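Side-chain contacts in stress response kinase A (Escherichia coli, PDB 1ZYL), which transfers phosphate from ATP to serine and threonine residues, including its own, and probably protects cells from stress linked to reactive oxygen species: residues A[127-132]-A[228-233]; A[120-125]-A[246-251]; A[71-76]-A[216-221]; A[266-271]-A[315-320]. All blocks are in the same frame, centred on the assembly; numbering follows the deposited sequence.

Interaction 1: residues A[127-132]-A[228-233]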
loop_
_atom_site.group_PDB
_atom_site.type_symbol
_atom_site.label_atom_id
_atom_site.label_comp_id
_atom_site.label_asym_id
_atom_site.label_seq_id
_atom_site.Cartn_x
_atom_site.Cartn_y
_atom_site.Cartn_z
ATOM N N ARG A 127 2.413 -7.166 -17.170
ATOM C CA ARG A 127 2.429 -8.593 -17.450
ATOM C C ARG A 127 2.650 -9.423 -16.176
ATOM O O ARG A 127 1.929 -10.388 -15.937
ATOM C CB ARG A 127 3.508 -8.899 -18.487
ATOM C CG ARG A 127 3.610 -10.354 -18.857
ATOM C CD ARG A 127 4.699 -10.570 -19.887
ATOM N NE ARG A 127 5.402 -11.829 -19.660
ATOM C CZ ARG A 127 6.201 -12.061 -18.620
ATOM N NH1 ARG A 127 6.402 -11.110 -17.710
ATOM N NH2 ARG A 127 6.793 -13.245 -18.486
ATOM N N TYR A 128 3.633 -9.050 -15.361
ATOM C CA TYR A 128 3.902 -9.769 -14.120
ATOM C C TYR A 128 2.747 -9.578 -13.158
ATOM O O TYR A 128 2.444 -10.454 -12.350
ATOM C CB TYR A 128 5.198 -9.271 -13.481
ATOM C CG TYR A 128 6.428 -10.010 -13.957
ATOM C CD1 TYR A 128 7.654 -9.356 -14.094
ATOM C CD2 TYR A 128 6.372 -11.375 -14.250
ATOM C CE1 TYR A 128 8.793 -10.043 -14.514
ATOM C CE2 TYR A 128 7.502 -12.069 -14.666
ATOM C CZ TYR A 128 8.709 -11.400 -14.795
ATOM O OH TYR A 128 9.830 -12.094 -15.190
ATOM N N LEU A 129 2.106 -8.422 -13.252
ATOM C CA LEU A 129 0.962 -8.099 -12.412
ATOM C C LEU A 129 -0.175 -9.064 -12.775
ATOM O O LEU A 129 -1.020 -9.407 -11.948
ATOM C CB LEU A 129 0.547 -6.650 -12.678
ATOM C CG LEU A 129 0.319 -5.689 -11.509
ATOM C CD1 LEU A 129 1.212 -6.041 -10.324
ATOM C CD2 LEU A 129 0.600 -4.268 -11.993
ATOM N N GLY A 130 -0.173 -9.504 -14.029
ATOM C CA GLY A 130 -1.191 -10.422 -14.493
ATOM C C GLY A 130 -0.919 -11.808 -13.957
ATOM O O GLY A 130 -1.845 -12.561 -13.665
ATOM N N ARG A 131 0.356 -12.155 -13.833
ATOM C CA ARG A 131 0.699 -13.459 -13.304
ATOM C C ARG A 131 0.523 -13.422 -11.788
ATOM O O ARG A 131 0.238 -14.447 -11.163
ATOM C CB ARG A 131 2.139 -13.834 -13.657
ATOM C CG ARG A 131 2.513 -15.241 -13.185
ATOM C CD ARG A 131 3.972 -15.590 -13.448
ATOM N NE ARG A 131 4.262 -15.759 -14.868
ATOM C CZ ARG A 131 5.461 -16.067 -15.350
ATOM N NH1 ARG A 131 5.640 -16.207 -16.655
ATOM N NH2 ARG A 131 6.487 -16.231 -14.526
ATOM N N MET A 132 0.675 -12.234 -11.203
ATOM C CA MET A 132 0.529 -12.076 -9.760
ATOM C C MET A 132 -0.908 -12.340 -9.381
ATOM O O MET A 132 -1.187 -13.167 -8.516
ATOM C CB MET A 132 0.909 -10.667 -9.310
ATOM C CG MET A 132 1.197 -10.566 -7.812
ATOM S SD MET A 132 1.020 -8.901 -7.139
ATOM C CE MET A 132 2.527 -8.165 -7.663
ATOM N N GLN A 228 -7.054 -2.148 -8.320
ATOM C CA GLN A 228 -6.291 -1.543 -7.228
ATOM C C GLN A 228 -4.800 -1.492 -7.508
ATOM O O GLN A 228 -4.145 -0.511 -7.178
ATOM C CB GLN A 228 -6.507 -2.316 -5.931
ATOM C CG GLN A 228 -6.954 -1.465 -4.763
ATOM C CD GLN A 228 -6.079 -0.253 -4.536
ATOM O OE1 GLN A 228 -4.973 -0.350 -4.002
ATOM N NE2 GLN A 228 -6.577 0.907 -4.944
ATOM N N ASP A 229 -4.268 -2.556 -8.107
ATOM C CA ASP A 229 -2.843 -2.639 -8.411
ATOM C C ASP A 229 -2.522 -2.069 -9.786
ATOM O O ASP A 229 -1.390 -2.193 -10.264
ATOM C CB ASP A 229 -2.373 -4.098 -8.351
ATOM C CG ASP A 229 -2.425 -4.678 -6.949
ATOM O OD1 ASP A 229 -2.438 -5.919 -6.825
ATOM O OD2 ASP A 229 -2.443 -3.897 -5.971
ATOM N N LEU A 230 -3.509 -1.445 -10.427
ATOM C CA LEU A 230 -3.289 -0.876 -11.747
ATOM C C LEU A 230 -3.513 0.623 -11.869
ATOM O O LEU A 230 -2.762 1.309 -12.561
ATOM C CB LEU A 230 -4.165 -1.581 -12.777
ATOM C CG LEU A 230 -3.890 -3.055 -13.078
ATOM C CD1 LEU A 230 -4.815 -3.493 -14.209
ATOM C CD2 LEU A 230 -2.434 -3.262 -13.470
ATOM N N TRP A 231 -4.525 1.157 -11.198
ATOM C CA TRP A 231 -4.771 2.579 -11.368
ATOM C C TRP A 231 -3.646 3.513 -10.940
ATOM O O TRP A 231 -3.401 4.514 -11.606
ATOM C CB TRP A 231 -6.095 3.005 -10.708
ATOM C CG TRP A 231 -6.072 3.116 -9.221
ATOM C CD1 TRP A 231 -6.345 2.130 -8.318
ATOM C CD2 TRP A 231 -5.761 4.288 -8.457
ATOM N NE1 TRP A 231 -6.226 2.615 -7.038
ATOM C CE2 TRP A 231 -5.869 3.936 -7.094
ATOM C CE3 TRP A 231 -5.399 5.601 -8.792
ATOM C CZ2 TRP A 231 -5.629 4.854 -6.062
ATOM C CZ3 TRP A 231 -5.161 6.513 -7.770
ATOM C CH2 TRP A 231 -5.278 6.132 -6.420
ATOM N N MET A 232 -2.940 3.201 -9.860
ATOM C CA MET A 232 -1.875 4.103 -9.411
ATOM C C MET A 232 -0.656 4.152 -10.311
ATOM O O MET A 232 0.281 4.897 -10.041
ATOM C CB MET A 232 -1.435 3.774 -7.976
ATOM C CG MET A 232 -2.432 4.236 -6.913
ATOM S SD MET A 232 -1.911 3.924 -5.224
ATOM C CE MET A 232 -2.243 2.195 -5.111
ATOM N N LEU A 233 -0.666 3.372 -11.386
ATOM C CA LEU A 233 0.466 3.352 -12.304
ATOM C C LEU A 233 0.384 4.464 -13.346
ATOM O O LEU A 233 1.397 5.049 -13.709
ATOM C CB LEU A 233 0.564 1.989 -13.012
ATOM C CG LEU A 233 0.961 0.743 -12.200
ATOM C CD1 LEU A 233 0.885 -0.492 -13.074
ATOM C CD2 LEU A 233 2.366 0.889 -11.654
#
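With CG anti to the carbonyl carbon in both L230 (chi1 -66°) and L233 (chi1 -69°), these two leucines lean one branch each toward the CD2 methyl of L129. The setting is the larger, helical lobe of a protein-kinase-like fold, and it illustrates how a short turn of helix next to a catalytic loop is seated on a long helix. L129 projects from helix 119-136 and takes part in every close contact between the two segments. It lies alongside L230, the two chains running in opposite senses, so that L129 CD2 meets L230 CD2 at 3.5 Å. The same methyl reaches the backbone of the turn, 3.4 Å from D229 O. F215 and Y252 also touch L129, which closes it into the core. D229 turns its CB toward the long helix, and its OD1 joins H133 NE2 of that helix to H199 N, while OD2 takes a weak bond from G200 N. The bonds to H199 N and G200 N, just before D201, the inferred proton acceptor, recall the aspartate of helix F in protein kinases. Cutting L129 back to an alanine removes CG and both methyls and is likely to open a gap between the long helix and the turn, leaving the ends of L230 and L233 without their shared partner. L233 CD1 also meets this methyl, 3.9 Å from L129 CD2.

Interaction 2: residues A[120-125]-A[246-251]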
loop_
_atom_site.group_PDB
_atom_site.type_symbol
_atom_site.label_atom_id
_atom_site.label_comp_id
_atom_site.label_asym_id
_atom_site.label_seq_id
_atom_site.Cartn_x
_atom_site.Cartn_y
_atom_site.Cartn_z
ATOM N N ASP A 120 7.694 0.323 -22.146
ATOM C CA ASP A 120 8.128 -1.069 -22.186
ATOM C C ASP A 120 8.137 -1.673 -20.782
ATOM O O ASP A 120 7.635 -2.779 -20.572
ATOM C CB ASP A 120 9.524 -1.174 -22.813
ATOM C CG ASP A 120 9.595 -2.226 -23.912
ATOM O OD1 ASP A 120 8.908 -2.054 -24.947
ATOM O OD2 ASP A 120 10.335 -3.222 -23.741
ATOM N N GLN A 121 8.710 -0.950 -19.823
ATOM C CA GLN A 121 8.755 -1.428 -18.446
ATOM C C GLN A 121 7.331 -1.550 -17.917
ATOM O O GLN A 121 7.025 -2.414 -17.096
ATOM C CB GLN A 121 9.559 -0.464 -17.572
ATOM C CG GLN A 121 11.051 -0.471 -17.867
ATOM C CD GLN A 121 11.857 0.340 -16.868
ATOM O OE1 GLN A 121 13.082 0.271 -16.855
ATOM N NE2 GLN A 121 11.174 1.114 -16.030
ATOM N N MET A 122 6.466 -0.672 -18.411
ATOM C CA MET A 122 5.059 -0.659 -18.036
ATOM C C MET A 122 4.467 -2.011 -18.405
ATOM O O MET A 122 3.786 -2.635 -17.605
ATOM C CB MET A 122 4.324 0.439 -18.805
ATOM C CG MET A 122 3.018 0.875 -18.186
ATOM S SD MET A 122 3.294 2.159 -16.972
ATOM C CE MET A 122 3.391 3.615 -18.035
ATOM N N GLU A 123 4.736 -2.454 -19.629
ATOM C CA GLU A 123 4.233 -3.732 -20.112
ATOM C C GLU A 123 4.758 -4.894 -19.290
ATOM O O GLU A 123 3.997 -5.792 -18.937
ATOM C CB GLU A 123 4.608 -3.946 -21.578
ATOM C CG GLU A 123 3.826 -3.089 -22.549
ATOM C CD GLU A 123 4.032 -3.517 -23.990
ATOM O OE1 GLU A 123 5.198 -3.536 -24.442
ATOM O OE2 GLU A 123 3.029 -3.834 -24.669
ATOM N N ALA A 124 6.057 -4.879 -18.995
ATOM C CA ALA A 124 6.677 -5.938 -18.198
ATOM C C ALA A 124 6.023 -5.984 -16.822
ATOM O O ALA A 124 5.795 -7.063 -16.275
ATOM C CB ALA A 124 8.170 -5.689 -18.053
ATOM N N VAL A 125 5.732 -4.809 -16.266
ATOM C CA VAL A 125 5.091 -4.716 -14.955
ATOM C C VAL A 125 3.640 -5.166 -15.060
ATOM O O VAL A 125 3.157 -5.913 -14.227
ATOM C CB VAL A 125 5.162 -3.259 -14.384
ATOM C CG1 VAL A 125 4.122 -3.052 -13.305
ATOM C CG2 VAL A 125 6.533 -3.004 -13.794
ATOM N N GLU A 246 -4.578 1.238 -21.712
ATOM C CA GLU A 246 -4.851 0.353 -22.821
ATOM C C GLU A 246 -3.693 -0.640 -22.979
ATOM O O GLU A 246 -3.910 -1.819 -23.268
ATOM C CB GLU A 246 -5.036 1.205 -24.079
ATOM C CG GLU A 246 -5.598 0.498 -25.300
ATOM C CD GLU A 246 -6.067 1.488 -26.371
ATOM O OE1 GLU A 246 -6.232 1.082 -27.542
ATOM O OE2 GLU A 246 -6.280 2.672 -26.038
ATOM N N THR A 247 -2.471 -0.170 -22.743
ATOM C CA THR A 247 -1.275 -0.998 -22.902
ATOM C C THR A 247 -0.996 -2.023 -21.809
ATOM O O THR A 247 -0.697 -3.184 -22.101
ATOM C CB THR A 247 -0.014 -0.119 -23.069
ATOM O OG1 THR A 247 -0.057 0.534 -24.340
ATOM C CG2 THR A 247 1.246 -0.957 -22.986
ATOM N N ILE A 248 -1.074 -1.599 -20.552
ATOM C CA ILE A 248 -0.804 -2.514 -19.454
ATOM C C ILE A 248 -1.850 -3.629 -19.393
ATOM O O ILE A 248 -1.562 -4.716 -18.906
ATOM C CB ILE A 248 -0.725 -1.768 -18.079
ATOM C CG1 ILE A 248 -2.119 -1.475 -17.546
ATOM C CG2 ILE A 248 0.060 -0.475 -18.218
ATOM C CD1 ILE A 248 -2.653 -2.565 -16.656
ATOM N N ILE A 249 -3.055 -3.368 -19.892
ATOM C CA ILE A 249 -4.103 -4.380 -19.884
ATOM C C ILE A 249 -3.831 -5.435 -20.945
ATOM O O ILE A 249 -4.148 -6.604 -20.758
ATOM C CB ILE A 249 -5.498 -3.792 -20.175
ATOM C CG1 ILE A 249 -5.822 -2.668 -19.195
ATOM C CG2 ILE A 249 -6.554 -4.894 -20.040
ATOM C CD1 ILE A 249 -7.151 -1.994 -19.458
ATOM N N GLU A 250 -3.250 -5.015 -22.064
ATOM C CA GLU A 250 -2.943 -5.937 -23.147
ATOM C C GLU A 250 -1.854 -6.903 -22.705
ATOM O O GLU A 250 -1.812 -8.054 -23.147
ATOM C CB GLU A 250 -2.478 -5.177 -24.388
ATOM C CG GLU A 250 -2.287 -6.068 -25.601
ATOM C CD GLU A 250 -3.586 -6.707 -26.046
ATOM O OE1 GLU A 250 -3.555 -7.557 -26.963
ATOM O OE2 GLU A 250 -4.643 -6.354 -25.478
ATOM N N ALA A 251 -0.966 -6.428 -21.838
ATOM C CA ALA A 251 0.109 -7.266 -21.325
ATOM C C ALA A 251 -0.432 -8.071 -20.152
ATOM O O ALA A 251 -0.198 -9.271 -20.036
ATOM C CB ALA A 251 1.280 -6.408 -20.879
#
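E123 lays the aliphatic part of its side chain over the methyl of T247, the two side chains crossing at about a right angle. Its CG, anti to the carbonyl carbon (chi1 -73°), comes within 3.4 Å of T247 CG2, and the extended remainder of the chain carries the carboxylate past the same methyl, with E123 OE2 3.8 Å from T247 CG2. The threonine thus divides its two branches: CG2 serves the glutamate, while OG1 bonds to M243 O one turn earlier in its own helix. A step further along, A251 presents CB to the backbone of the opposing helix, 3.4 Å from E123 O, and because no longer side chain intervenes, the two backbones can come close together here. The arrangement is a helix-helix packing within the helical lobe of the kinase fold, between helix 119-136 and helix 238-252; the axes of the two short segments approach to 8.1 Å and cross at -42°. On the more buried flank, M122 has CG anti to its amide nitrogen (chi1 -160°), which directs this methylene, ahead of the bend leading to the sulfur, at the branch methyl of I248. M122 CG and I248 CG2 are 3.3 Å apart, an apolar contact made obliquely. No hydrogen bond links the two segments. W209 and P213 touch A124, which points away from the contact, and P213 and F215 touch V125.

Interaction 3: residues A[71-76]-A[216-221]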
loop_
_atom_site.group_PDB
_atom_site.type_symbol
_atom_site.label_atom_id
_atom_site.label_comp_id
_atom_site.label_asym_id
_atom_site.label_seq_id
_atom_site.Cartn_x
_atom_site.Cartn_y
_atom_site.Cartn_z
ATOM N N HIS A 71 3.078 -13.747 4.084
ATOM C CA HIS A 71 4.287 -14.565 3.997
ATOM C C HIS A 71 3.983 -15.765 3.111
ATOM O O HIS A 71 4.827 -16.226 2.348
ATOM C CB HIS A 71 4.700 -15.057 5.380
ATOM C CG HIS A 71 5.618 -14.127 6.114
ATOM N ND1 HIS A 71 5.289 -12.819 6.395
ATOM C CD2 HIS A 71 6.836 -14.336 6.666
ATOM C CE1 HIS A 71 6.264 -12.266 7.090
ATOM N NE2 HIS A 71 7.215 -13.164 7.269
ATOM N N GLN A 72 2.766 -16.277 3.234
ATOM C CA GLN A 72 2.333 -17.401 2.435
ATOM C C GLN A 72 2.244 -16.862 1.006
ATOM O O GLN A 72 2.947 -17.329 0.105
ATOM C CB GLN A 72 0.964 -17.896 2.933
ATOM C CG GLN A 72 0.520 -19.234 2.357
ATOM C CD GLN A 72 1.656 -20.263 2.309
ATOM O OE1 GLN A 72 2.406 -20.427 3.279
ATOM N NE2 GLN A 72 1.779 -20.962 1.179
ATOM N N PHE A 73 1.401 -15.851 0.814
ATOM C CA PHE A 73 1.216 -15.250 -0.497
ATOM C C PHE A 73 2.564 -14.997 -1.174
ATOM O O PHE A 73 2.802 -15.462 -2.285
ATOM C CB PHE A 73 0.430 -13.943 -0.360
ATOM C CG PHE A 73 -0.042 -13.367 -1.670
ATOM C CD1 PHE A 73 -0.408 -12.031 -1.754
ATOM C CD2 PHE A 73 -0.143 -14.160 -2.807
ATOM C CE1 PHE A 73 -0.866 -11.494 -2.949
ATOM C CE2 PHE A 73 -0.603 -13.631 -4.008
ATOM C CZ PHE A 73 -0.966 -12.296 -4.080
ATOM N N ALA A 74 3.451 -14.276 -0.499
ATOM C CA ALA A 74 4.767 -13.984 -1.058
ATOM C C ALA A 74 5.490 -15.258 -1.466
ATOM O O ALA A 74 6.033 -15.350 -2.563
ATOM C CB ALA A 74 5.611 -13.224 -0.050
ATOM N N LEU A 75 5.487 -16.245 -0.576
ATOM C CA LEU A 75 6.160 -17.508 -0.837
ATOM C C LEU A 75 5.551 -18.224 -2.034
ATOM O O LEU A 75 6.275 -18.723 -2.892
ATOM C CB LEU A 75 6.088 -18.409 0.394
ATOM C CG LEU A 75 7.279 -19.352 0.569
ATOM C CD1 LEU A 75 8.398 -18.608 1.303
ATOM C CD2 LEU A 75 6.855 -20.594 1.350
ATOM N N GLN A 76 4.222 -18.277 -2.091
ATOM C CA GLN A 76 3.530 -18.927 -3.203
ATOM C C GLN A 76 3.804 -18.174 -4.499
ATOM O O GLN A 76 4.073 -18.776 -5.540
ATOM C CB GLN A 76 2.022 -18.974 -2.939
ATOM C CG GLN A 76 1.192 -19.397 -4.148
ATOM C CD GLN A 76 -0.248 -19.741 -3.795
ATOM O OE1 GLN A 76 -0.831 -19.175 -2.865
ATOM N NE2 GLN A 76 -0.834 -20.661 -4.549
ATOM N N VAL A 216 8.147 -4.886 -4.405
ATOM C CA VAL A 216 8.588 -4.945 -3.027
ATOM C C VAL A 216 7.507 -4.419 -2.108
ATOM O O VAL A 216 6.696 -3.572 -2.502
ATOM C CB VAL A 216 9.874 -4.107 -2.801
ATOM C CG1 VAL A 216 11.030 -4.736 -3.535
ATOM C CG2 VAL A 216 9.669 -2.681 -3.282
ATOM N N ASP A 217 7.491 -4.953 -0.890
ATOM C CA ASP A 217 6.555 -4.522 0.136
ATOM C C ASP A 217 5.121 -5.019 -0.034
ATOM O O ASP A 217 4.314 -4.375 -0.703
ATOM C CB ASP A 217 6.554 -2.990 0.208
ATOM C CG ASP A 217 6.245 -2.471 1.593
ATOM O OD1 ASP A 217 5.588 -3.208 2.363
ATOM O OD2 ASP A 217 6.647 -1.326 1.908
ATOM N N LEU A 218 4.804 -6.155 0.581
ATOM C CA LEU A 218 3.455 -6.693 0.517
ATOM C C LEU A 218 2.724 -6.417 1.823
ATOM O O LEU A 218 1.609 -6.891 2.033
ATOM C CB LEU A 218 3.475 -8.197 0.268
ATOM C CG LEU A 218 4.082 -8.740 -1.024
ATOM C CD1 LEU A 218 3.484 -10.108 -1.264
ATOM C CD2 LEU A 218 3.791 -7.841 -2.213
ATOM N N ASP A 219 3.355 -5.643 2.698
ATOM C CA ASP A 219 2.765 -5.318 3.992
ATOM C C ASP A 219 1.303 -4.887 3.873
ATOM O O ASP A 219 0.511 -5.095 4.796
ATOM C CB ASP A 219 3.561 -4.201 4.673
ATOM C CG ASP A 219 3.190 -4.025 6.140
ATOM O OD1 ASP A 219 3.339 -2.901 6.664
ATOM O OD2 ASP A 219 2.764 -5.016 6.769
ATOM N N ASP A 220 0.948 -4.291 2.736
ATOM C CA ASP A 220 -0.419 -3.817 2.526
ATOM C C ASP A 220 -1.321 -4.765 1.761
ATOM O O ASP A 220 -2.515 -4.517 1.639
ATOM C CB ASP A 220 -0.406 -2.443 1.854
ATOM C CG ASP A 220 -0.321 -1.296 2.867
ATOM O OD1 ASP A 220 0.341 -0.270 2.572
ATOM O OD2 ASP A 220 -0.929 -1.416 3.955
ATOM N N ALA A 221 -0.758 -5.858 1.267
ATOM C CA ALA A 221 -1.539 -6.849 0.536
ATOM C C ALA A 221 -2.902 -6.959 1.206
ATOM O O ALA A 221 -2.997 -7.189 2.408
ATOM C CB ALA A 221 -0.824 -8.207 0.553
#
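The loop that carries D217, an inferred active-site and magnesium-binding residue probably in the place of the DFG aspartate of protein kinases, is backed here by helix 64-79, which probably corresponds to helix C. L218, next to that aspartate, points into the helix: its CG lies anti to the carbonyl carbon (chi1 -62°), and CD1 rests 4.0 Å from A74 CB. The same methyl approaches the F73 ring obliquely, with L218 CD1 4.4 Å from F73 CD1. At the edge of that ring, near its plane, sits A221 CB. L218 and A221, the first and last residues of a type I turn closed by A221 N bonding to L218 O at 2.7 Å, both face the helix. Inside the loop, D219 N gives a weak bond to D217 OD1. Polar bonds, such as those of D219 O with W62 NE1 and R144 NH2, secure the loop elsewhere. Between these two segments every touching group is a hydrocarbon and no hydrogen bond forms, so this part of the hold is hydrophobic.

Interaction 4: residues A[266-271]-A[315-320]; sequences IEPLRA and KVLQEP
L317, E267 and V316 account for most of the buried surface where helix 266-283 meets the end of helix 300-316. L317 leads: with CG anti to the carbonyl carbon (chi1 -67°), its branch reaches back to the other helix, and CD2 settles between two consecutive residues. It lies 3.7 Å from E267 CB, and L317 CD2 is the same 3.7 Å from P268 CG, the pyrrolidine ring meeting the leucine at a slant. E267 is the second element. Its chain bends at chi2 (-49°) as it leaves the helix, and it crosses V316 at about a right angle; V316 CG1 packs on the flat end group, 3.6 Å from E267 OE2. The carboxylate thus offers its bulk to a methyl, while its charge faces R270 of the same helix, a pairing whose exact placing is doubtful in this model. V316 forms the solvent-facing margin of the patch and L317 its buried part. Around them, helix 171-188 completes the packing, A184 and H188 touching L317 and V185 and H188 touching P268; Q313 of helix 300-316 lies against E267, R270 and A271, and W231 of helix 228-231 meets the flank formed by I266, L269 and R270.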
loop_
_atom_site.group_PDB
_atom_site.type_symbol
_atom_site.label_atom_id
_atom_site.label_comp_id
_atom_site.label_asym_id
_atom_site.label_seq_id
_atom_site.Cartn_x
_atom_site.Cartn_y
_atom_site.Cartn_z
ATOM N N ILE A 266 -12.056 3.303 -10.111
ATOM C CA ILE A 266 -10.848 4.071 -9.799
ATOM C C ILE A 266 -11.060 5.347 -8.994
ATOM O O ILE A 266 -10.394 5.551 -7.988
ATOM C CB ILE A 266 -10.010 4.424 -11.063
ATOM C CG1 ILE A 266 -10.842 5.253 -12.019
ATOM C CG2 ILE A 266 -9.524 3.158 -11.755
ATOM C CD1 ILE A 266 -10.037 5.849 -13.155
ATOM N N GLU A 267 -11.971 6.211 -9.413
ATOM C CA GLU A 267 -12.184 7.432 -8.655
ATOM C C GLU A 267 -12.640 7.087 -7.247
ATOM O O GLU A 267 -12.321 7.791 -6.293
ATOM C CB GLU A 267 -13.164 8.354 -9.377
ATOM C CG GLU A 267 -12.605 8.829 -10.716
ATOM C CD GLU A 267 -11.172 9.375 -10.600
ATOM O OE1 GLU A 267 -10.382 9.188 -11.561
ATOM O OE2 GLU A 267 -10.837 9.993 -9.559
ATOM N N PRO A 268 -13.419 6.010 -7.093
ATOM C CA PRO A 268 -13.799 5.716 -5.713
ATOM C C PRO A 268 -12.586 5.213 -4.924
ATOM O O PRO A 268 -12.446 5.503 -3.740
ATOM C CB PRO A 268 -14.881 4.661 -5.877
ATOM C CG PRO A 268 -15.585 5.150 -7.090
ATOM C CD PRO A 268 -14.423 5.467 -8.023
ATOM N N LEU A 269 -11.696 4.469 -5.576
ATOM C CA LEU A 269 -10.502 3.958 -4.890
ATOM C C LEU A 269 -9.581 5.098 -4.491
ATOM O O LEU A 269 -9.043 5.111 -3.382
ATOM C CB LEU A 269 -9.729 2.976 -5.777
ATOM C CG LEU A 269 -10.410 1.635 -6.020
ATOM C CD1 LEU A 269 -9.591 0.825 -6.987
ATOM C CD2 LEU A 269 -10.580 0.903 -4.714
ATOM N N ARG A 270 -9.397 6.047 -5.401
ATOM C CA ARG A 270 -8.545 7.196 -5.139
ATOM C C ARG A 270 -9.142 8.001 -3.972
ATOM O O ARG A 270 -8.421 8.436 -3.064
ATOM C CB ARG A 270 -8.428 8.049 -6.404
ATOM C CG ARG A 270 -7.720 9.384 -6.199
ATOM C CD ARG A 270 -7.748 10.205 -7.469
ATOM N NE ARG A 270 -6.781 9.749 -8.467
ATOM C CZ ARG A 270 -7.095 9.453 -9.725
ATOM N NH1 ARG A 270 -6.158 9.059 -10.575
ATOM N NH2 ARG A 270 -8.354 9.533 -10.133
ATOM N N ALA A 271 -10.460 8.183 -3.995
ATOM C CA ALA A 271 -11.135 8.901 -2.926
ATOM C C ALA A 271 -10.875 8.124 -1.651
ATOM O O ALA A 271 -10.599 8.699 -0.598
ATOM C CB ALA A 271 -12.627 8.958 -3.184
ATOM N N LYS A 315 -16.900 15.955 -7.127
ATOM C CA LYS A 315 -17.312 16.454 -8.429
ATOM C C LYS A 315 -16.831 15.527 -9.545
ATOM O O LYS A 315 -17.470 15.403 -10.591
ATOM C CB LYS A 315 -16.780 17.871 -8.638
ATOM C CG LYS A 315 -17.418 18.879 -7.695
ATOM C CD LYS A 315 -16.857 20.275 -7.867
ATOM C CE LYS A 315 -17.490 21.235 -6.866
ATOM N NZ LYS A 315 -16.792 22.555 -6.850
ATOM N N VAL A 316 -15.703 14.869 -9.309
ATOM C CA VAL A 316 -15.144 13.940 -10.277
ATOM C C VAL A 316 -16.018 12.695 -10.326
ATOM O O VAL A 316 -16.106 12.020 -11.352
ATOM C CB VAL A 316 -13.717 13.538 -9.874
ATOM C CG1 VAL A 316 -13.167 12.497 -10.829
ATOM C CG2 VAL A 316 -12.831 14.768 -9.858
ATOM N N LEU A 317 -16.668 12.407 -9.204
ATOM C CA LEU A 317 -17.538 11.245 -9.075
ATOM C C LEU A 317 -18.946 11.502 -9.612
ATOM O O LEU A 317 -19.770 10.592 -9.667
ATOM C CB LEU A 317 -17.606 10.815 -7.601
ATOM C CG LEU A 317 -16.301 10.274 -7.004
ATOM C CD1 LEU A 317 -16.243 10.539 -5.513
ATOM C CD2 LEU A 317 -16.185 8.798 -7.295
ATOM N N GLN A 318 -19.215 12.741 -10.012
ATOM C CA GLN A 318 -20.529 13.108 -10.534
ATOM C C GLN A 318 -20.454 13.796 -11.892
ATOM O O GLN A 318 -19.506 14.530 -12.181
ATOM C CB GLN A 318 -21.249 14.018 -9.541
ATOM C CG GLN A 318 -21.767 13.294 -8.315
ATOM C CD GLN A 318 -22.143 14.244 -7.194
ATOM O OE1 GLN A 318 -21.275 14.822 -6.534
ATOM N NE2 GLN A 318 -23.443 14.417 -6.977
ATOM N N GLU A 319 -21.464 13.558 -12.724
ATOM C CA GLU A 319 -21.493 14.155 -14.045
ATOM C C GLU A 319 -21.591 15.671 -13.953
ATOM O O GLU A 319 -22.475 16.209 -13.283
ATOM C CB GLU A 319 -22.673 13.608 -14.867
ATOM C CG GLU A 319 -24.058 14.053 -14.400
ATOM C CD GLU A 319 -25.090 14.045 -15.529
ATOM O OE1 GLU A 319 -24.795 14.615 -16.602
ATOM O OE2 GLU A 319 -26.196 13.484 -15.344
ATOM N N PRO A 320 -20.666 16.384 -14.615
ATOM C CA PRO A 320 -20.647 17.851 -14.615
ATOM C C PRO A 320 -21.811 18.373 -15.455
ATOM O O PRO A 320 -22.036 17.898 -16.569
ATOM C CB PRO A 320 -19.295 18.173 -15.242
ATOM C CG PRO A 320 -19.130 17.046 -16.236
ATOM C CD PRO A 320 -19.559 15.841 -15.425
#

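How the interactions relate
Read from the N terminus, the chain first enters interaction 3 at 71-76, then interaction 2 at 120-125 and interaction 1 at 127-132, the last two on one helix. Interaction 3 closes first, at 216-221, and so crosses both of the others; interaction 1 closes next, at 228-233, nested inside the longer loop that interaction 2 completes at 246-251. Interactions 1 and 2 touch through L230 and I248. Interaction 4 follows in series, its loop running from 266-271 to 315-320, and meets interaction 1 through W231. Interaction 3 thus ties helix 64-79 to the loop of the inferred magnesium site, interactions 1 and 2 join helix 119-136 to the turn 228-233 and to helix 238-252 within the helical lobe, and interaction 4 joins the C-terminal helices.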